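Local coordinates for citrinin polyketide synthase (Monascus purpureus, PDB 5MPT), which builds the keto-aldehyde precursor of the mycotoxin citrinin from malonyl-CoA units, the part modelled here being its C-methyltransferase (CMeT) domain, at residues W186-Q189 / A190-F193; R87-N90 / L91-G94; G38-N42 / E43-R47. All coordinates share one frame; numbering follows the deposited sequence.

Contact 1: W186-Q189 / A190-F193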
# COMPACT_ATOMS: atom_id res chain seq x y z
N TRP A 186 5.94 -9.11 -1.26
CA TRP A 186 4.69 -9.68 -1.73
C TRP A 186 4.52 -9.56 -3.24
O TRP A 186 3.83 -10.39 -3.83
CB TRP A 186 3.51 -9.01 -1.01
CG TRP A 186 3.42 -9.52 0.39
CD1 TRP A 186 2.87 -10.70 0.80
CD2 TRP A 186 3.96 -8.90 1.56
NE1 TRP A 186 3.01 -10.84 2.16
CE2 TRP A 186 3.67 -9.74 2.65
CE3 TRP A 186 4.62 -7.68 1.80
CZ2 TRP A 186 4.04 -9.44 3.94
CZ3 TRP A 186 5.00 -7.40 3.06
CH2 TRP A 186 4.69 -8.27 4.13
N ILE A 187 5.19 -8.60 -3.88
CA ILE A 187 5.26 -8.57 -5.33
C ILE A 187 6.03 -9.77 -5.84
O ILE A 187 5.62 -10.44 -6.79
CB ILE A 187 5.88 -7.24 -5.81
CG1 ILE A 187 5.01 -6.04 -5.38
CG2 ILE A 187 6.03 -7.26 -7.33
CD1 ILE A 187 5.62 -4.64 -5.71
N GLN A 188 7.16 -10.07 -5.20
CA GLN A 188 7.92 -11.25 -5.58
C GLN A 188 7.09 -12.50 -5.37
O GLN A 188 7.13 -13.42 -6.18
CB GLN A 188 9.22 -11.29 -4.77
CG GLN A 188 10.21 -12.31 -5.23
CD GLN A 188 10.94 -11.90 -6.50
OE1 GLN A 188 11.55 -10.83 -6.56
NE2 GLN A 188 10.89 -12.76 -7.53
N GLN A 189 6.33 -12.56 -4.29
CA GLN A 189 5.47 -13.72 -4.04
C GLN A 189 4.38 -13.83 -5.10
O GLN A 189 4.04 -14.93 -5.55
CB GLN A 189 4.89 -13.61 -2.63
CG GLN A 189 4.06 -14.81 -2.26
CD GLN A 189 3.45 -14.66 -0.89
OE1 GLN A 189 3.19 -13.55 -0.45
NE2 GLN A 189 3.21 -15.78 -0.20
N ALA A 190 3.85 -12.70 -5.56
CA ALA A 190 2.87 -12.73 -6.62
C ALA A 190 3.48 -13.23 -7.91
O ALA A 190 2.81 -13.95 -8.67
CB ALA A 190 2.24 -11.34 -6.79
N GLU A 191 4.73 -12.86 -8.21
CA GLU A 191 5.42 -13.45 -9.36
C GLU A 191 5.43 -14.97 -9.28
O GLU A 191 5.15 -15.65 -10.27
CB GLU A 191 6.85 -12.95 -9.48
CG GLU A 191 6.99 -11.45 -9.69
CD GLU A 191 8.45 -11.04 -9.69
OE1 GLU A 191 8.83 -10.23 -8.81
OE2 GLU A 191 9.21 -11.56 -10.55
N PHE A 192 5.80 -15.53 -8.13
CA PHE A 192 5.86 -16.97 -7.95
C PHE A 192 4.49 -17.61 -8.17
O PHE A 192 4.34 -18.62 -8.89
CB PHE A 192 6.43 -17.27 -6.55
CG PHE A 192 6.49 -18.71 -6.21
CD1 PHE A 192 7.09 -19.63 -7.08
CD2 PHE A 192 5.96 -19.16 -5.01
CE1 PHE A 192 7.19 -20.97 -6.71
CE2 PHE A 192 6.02 -20.51 -4.66
CZ PHE A 192 6.64 -21.41 -5.51
N PHE A 193 3.45 -16.99 -7.61
CA PHE A 193 2.11 -17.49 -7.79
C PHE A 193 1.76 -17.54 -9.27
O PHE A 193 1.30 -18.57 -9.80
CB PHE A 193 1.12 -16.61 -7.03
CG PHE A 193 -0.29 -16.74 -7.51
CD1 PHE A 193 -0.97 -17.94 -7.38
CD2 PHE A 193 -0.93 -15.66 -8.09
CE1 PHE A 193 -2.25 -18.11 -7.83
CE2 PHE A 193 -2.23 -15.80 -8.54
CZ PHE A 193 -2.91 -17.03 -8.43
O HOH W 1 11.94 -11.82 -9.92
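Q188 and E191 meet one turn apart on helix 181-198, with a water joining their ends. The direct approach is only moderately close, Q188 NE2 lying 3.5 Å from E191 OE1, and the amide and carboxylate planes are turned 44° to each other. The water does the bridging: it accepts from Q188 NE2 at 2.8 Å and donates to E191 OE2, also at 2.8 Å. A bent chain and an extended one bring the groups together. Q188 sends CG opposite its own backbone N and then bends at chi2 (76°), which turns the amide toward the E191 carboxylate, while E191 runs out extended, its CG passing 3.4 Å from I187 O. Behind them the backbone follows the regular i to i+4 pattern, with E191 N to I187 O at 2.9 Å and F193 N to Q189 O at 3.0 Å.

K223 of helix 221-231 holds the polar ends from outside, in a salt bridge to E191 OE1 and a hydrogen bond to Q188 OE1. Round the helix, A190 and F193 lie against L312 and the side chain of Q189 reaches L377, so this flank packs on strands 309-316 and 375-381 of the central sheet in the Rossmann-like methyltransferase fold. The amide of Q189, carried on an extended chain, gives its NE2 to A24 O and T28 OG1. The side chain of I187 comes within about 6 Å of the bound S-adenosyl-L-homocysteine, nearest atoms. With each oxygen of the buried E191 carboxylate engaged, one by the lysine and one by the water, its negative charge is probably well stabilised.

Contact 2: R87-N90 / L91-G94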
# COMPACT_ATOMS: atom_id res chain seq x y z
N ARG A 87 -9.09 13.90 11.45
CA ARG A 87 -8.93 12.47 11.68
C ARG A 87 -7.46 12.08 11.76
O ARG A 87 -7.05 11.30 12.63
CB ARG A 87 -9.65 11.70 10.56
CG ARG A 87 -11.18 11.86 10.64
CD ARG A 87 -11.88 11.29 9.41
NE ARG A 87 -11.61 12.13 8.25
CZ ARG A 87 -12.03 11.89 7.02
NH1 ARG A 87 -12.77 10.81 6.77
NH2 ARG A 87 -11.73 12.72 6.04
N PHE A 88 -6.65 12.61 10.83
CA PHE A 88 -5.20 12.42 10.88
C PHE A 88 -4.61 12.87 12.21
O PHE A 88 -3.82 12.15 12.84
CB PHE A 88 -4.59 13.18 9.71
CG PHE A 88 -3.10 13.08 9.60
CD1 PHE A 88 -2.45 11.86 9.69
CD2 PHE A 88 -2.34 14.22 9.36
CE1 PHE A 88 -1.08 11.79 9.54
CE2 PHE A 88 -1.00 14.15 9.21
CZ PHE A 88 -0.36 12.92 9.29
N MET A 89 -4.96 14.08 12.67
CA MET A 89 -4.31 14.55 13.87
C MET A 89 -4.72 13.76 15.09
O MET A 89 -3.94 13.65 16.04
CB MET A 89 -4.56 16.05 14.07
CG MET A 89 -3.83 16.87 13.01
SD MET A 89 -2.04 16.67 13.05
CE MET A 89 -1.67 17.26 14.71
N ASN A 90 -5.93 13.19 15.10
CA ASN A 90 -6.27 12.27 16.18
C ASN A 90 -5.38 11.02 16.14
O ASN A 90 -5.00 10.49 17.19
CB ASN A 90 -7.74 11.89 16.09
CG ASN A 90 -8.66 13.06 16.35
OD1 ASN A 90 -8.34 13.97 17.13
ND2 ASN A 90 -9.82 13.06 15.70
N LEU A 91 -5.01 10.56 14.94
CA LEU A 91 -4.06 9.46 14.81
C LEU A 91 -2.67 9.90 15.27
O LEU A 91 -1.96 9.15 15.96
CB LEU A 91 -4.02 8.97 13.37
CG LEU A 91 -3.28 7.71 12.95
CD1 LEU A 91 -3.96 7.17 11.69
CD2 LEU A 91 -1.81 7.99 12.68
N ILE A 92 -2.27 11.13 14.93
CA ILE A 92 -0.98 11.68 15.35
C ILE A 92 -0.88 11.75 16.87
O ILE A 92 0.15 11.40 17.47
CB ILE A 92 -0.77 13.06 14.70
CG1 ILE A 92 -0.52 12.91 13.19
CG2 ILE A 92 0.41 13.80 15.38
CD1 ILE A 92 0.76 12.10 12.85
N TYR A 93 -1.92 12.30 17.52
CA TYR A 93 -1.90 12.34 18.97
C TYR A 93 -1.89 10.94 19.55
O TYR A 93 -1.29 10.69 20.60
CB TYR A 93 -3.10 13.12 19.50
CG TYR A 93 -2.85 14.59 19.56
CD1 TYR A 93 -2.14 15.14 20.61
CD2 TYR A 93 -3.30 15.43 18.56
CE1 TYR A 93 -1.89 16.47 20.66
CE2 TYR A 93 -3.05 16.76 18.60
CZ TYR A 93 -2.34 17.28 19.66
OH TYR A 93 -2.10 18.63 19.70
N GLY A 94 -2.61 10.03 18.90
CA GLY A 94 -2.53 8.63 19.29
C GLY A 94 -1.11 8.11 19.26
O GLY A 94 -0.69 7.38 20.17
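Four successive i to i+4 hydrogen bonds carry helix 86-98 through R87-G94, the straightest being Y93 N to M89 O (2.8 Å, 170° at the hydrogen). On the buried side, I92 is the residue that F88 and M89 share. Its CG1 sits over one face of the F88 ring, 3.9 Å from the centroid and 14° off the ring normal, a CH-pi contact, and its CD1 reaches F88 CE1 at 3.8 Å. With CG opposite the backbone N (chi1 -179°), F88 holds its ring out where the CG1-CD1 branch of I92 can cover one face. M89, with CG beside its backbone N and bends at chi2 and chi3, brings SD to 4.1 Å from I92 CG1; its methyl CE lies 4.2 Å from Y93 CE2. The Y93 ring in turn presents its edge to M89 O, CD2 coming to 3.2 Å.

Other helices take up the same surface: I92 meets F325 of helix 321-327 and F149 of helix 149-154, which also contributes I153 against M89. Y93 packs on I102 and I104. Apart from the backbone bonds, the side chains meet chiefly through apolar carbon, sulfur and one phenyl face, while the Y93 hydroxyl accepts a hydrogen bond from V79 N.

Contact 3: G38-N42 / E43-R47. With EDO (1,2-ethanediol), chain C.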
# COMPACT_ATOMS: atom_id res chain seq x y z
N GLY A 38 12.71 -9.98 7.33
CA GLY A 38 12.50 -10.76 8.54
C GLY A 38 12.88 -10.11 9.85
O GLY A 38 12.59 -10.69 10.90
N THR A 39 13.44 -8.91 9.85
CA THR A 39 13.61 -8.17 11.09
C THR A 39 12.79 -6.90 11.10
O THR A 39 12.98 -6.07 11.99
CB THR A 39 15.07 -7.80 11.31
OG1 THR A 39 15.54 -7.02 10.21
CG2 THR A 39 15.92 -9.04 11.46
N TYR A 40 11.89 -6.73 10.14
CA TYR A 40 11.28 -5.42 9.94
C TYR A 40 10.38 -5.03 11.11
O TYR A 40 10.46 -3.91 11.62
CB TYR A 40 10.50 -5.40 8.63
CG TYR A 40 10.16 -4.00 8.10
CD1 TYR A 40 11.10 -3.26 7.39
CD2 TYR A 40 8.90 -3.45 8.27
CE1 TYR A 40 10.81 -2.00 6.90
CE2 TYR A 40 8.59 -2.18 7.75
CZ TYR A 40 9.54 -1.49 7.05
OH TYR A 40 9.27 -0.27 6.53
N TYR A 41 9.49 -5.93 11.53
CA TYR A 41 8.54 -5.56 12.58
C TYR A 41 9.25 -5.27 13.90
O TYR A 41 8.97 -4.27 14.57
CB TYR A 41 7.51 -6.67 12.77
CG TYR A 41 6.42 -6.37 13.78
CD1 TYR A 41 5.30 -5.64 13.43
CD2 TYR A 41 6.52 -6.81 15.09
CE1 TYR A 41 4.30 -5.36 14.35
CE2 TYR A 41 5.53 -6.53 16.03
CZ TYR A 41 4.43 -5.80 15.65
OH TYR A 41 3.45 -5.53 16.58
N ASN A 42 10.20 -6.12 14.27
CA ASN A 42 10.82 -5.99 15.59
C ASN A 42 12.03 -5.08 15.62
O ASN A 42 12.37 -4.58 16.69
CB ASN A 42 11.21 -7.37 16.10
CG ASN A 42 10.00 -8.20 16.49
OD1 ASN A 42 9.04 -7.68 17.07
ND2 ASN A 42 10.03 -9.48 16.18
N GLU A 43 12.72 -4.87 14.49
CA GLU A 43 13.96 -4.09 14.53
C GLU A 43 13.95 -2.81 13.71
O GLU A 43 14.65 -1.87 14.08
CB GLU A 43 15.14 -4.96 14.08
CG GLU A 43 15.45 -6.13 14.99
CD GLU A 43 16.72 -6.88 14.57
OE1 GLU A 43 17.60 -6.27 13.91
OE2 GLU A 43 16.83 -8.09 14.89
N VAL A 44 13.22 -2.74 12.61
CA VAL A 44 13.23 -1.57 11.74
C VAL A 44 12.10 -0.63 12.10
O VAL A 44 12.33 0.56 12.33
CB VAL A 44 13.17 -2.00 10.26
CG1 VAL A 44 13.48 -0.84 9.37
CG2 VAL A 44 14.20 -3.08 9.99
N MET A 45 10.90 -1.18 12.26
CA MET A 45 9.73 -0.33 12.49
C MET A 45 9.80 0.47 13.78
O MET A 45 9.35 1.63 13.77
CB MET A 45 8.44 -1.17 12.47
CG MET A 45 7.95 -1.47 11.07
SD MET A 45 6.47 -2.56 11.00
CE MET A 45 5.46 -1.67 12.23
N PRO A 46 10.31 -0.03 14.91
CA PRO A 46 10.46 0.85 16.08
C PRO A 46 11.34 2.03 15.79
O PRO A 46 11.11 3.12 16.33
CB PRO A 46 11.03 -0.09 17.15
CG PRO A 46 10.52 -1.47 16.72
CD PRO A 46 10.60 -1.44 15.23
N ARG A 47 12.29 1.89 14.86
CA ARG A 47 13.20 3.00 14.58
C ARG A 47 12.51 4.01 13.68
O ARG A 47 12.66 5.22 13.88
CB ARG A 47 14.50 2.50 13.95
CG ARG A 47 15.28 1.60 14.88
CD ARG A 47 16.57 1.10 14.25
NE ARG A 47 17.55 2.15 14.13
CZ ARG A 47 18.79 1.98 13.68
NH1 ARG A 47 19.21 0.77 13.29
NH2 ARG A 47 19.63 3.02 13.64
C1 EDO C . 17.51 -7.64 6.91
O1 EDO C . 17.23 -8.11 8.23
C2 EDO C . 17.57 -6.12 6.92
O2 EDO C . 16.51 -5.62 7.76
O HOH W 2 17.47 -5.61 11.22
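Y40 O is gripped by two backbone N-H groups of the turn that follows. M45 N comes nearly in line with the C=O at 2.8 Å, an i to i+5 bond, whereas V44 N approaches at 3.2 Å from above the carbonyl plane. The i to i+5 bond marks the wider pi-type turn at the start of helix 40-62. T39, at the N-cap position, likewise holds E43 N through its O at 2.8 Å, with a weak bond to V44 N besides. P46 has no N-H to offer, and its CD instead lies 3.3 Å from Y41 O where the helix kinks.

M45 is the apolar hub. Its CG lies 3.5 Å from Y40 CE2, the two side chains crossing at about a right angle, and SD makes oblique Met-aromatic contacts with the rings of both Y40 and Y41, 4.8 Å and 5.2 Å from the centroids. The bend at chi3 (49°) carries the methyl toward Y41. V44 meets the Y40 ring at CD1 and CE1. On the solvent side, T39 OG1 donates to a water at 2.6 Å, which in turn donates to E43 OE1, and it accepts from O1 of an ethanediol, probably a crystallisation additive, which also bonds to E132 and H135.

The Y40 hydroxyl reaches E138 of helix 136-146 and W322 of helix 321-327, and H135 meets the Y40 ring edge-to-face. R47 makes a salt bridge to D131, so the opening of helix 40-62 is fastened to helices 121-131, 136-146 and 321-327.

Along the chain the order is contact 3, contact 2, contact 1, each within a single helix: 40-62, 86-98 and 181-198. The first two belong to the helix-turn-helix portion, with centres about 22 Å apart, and both helices touch helix 321-327, which follows strand 309-316. Contact 1 belongs instead to the part built round the seven-stranded sheet, about 34 Å from contact 2 between centres and on the opposite side of the chain's centre. Contact 3 lies nearer, its closest atoms about 8 Å from those of contact 1. Together they sample a helical portion and the S-adenosyl-L-homocysteine-binding core of one methyltransferase domain, whose catalytic residues include Y177, H289 and E315.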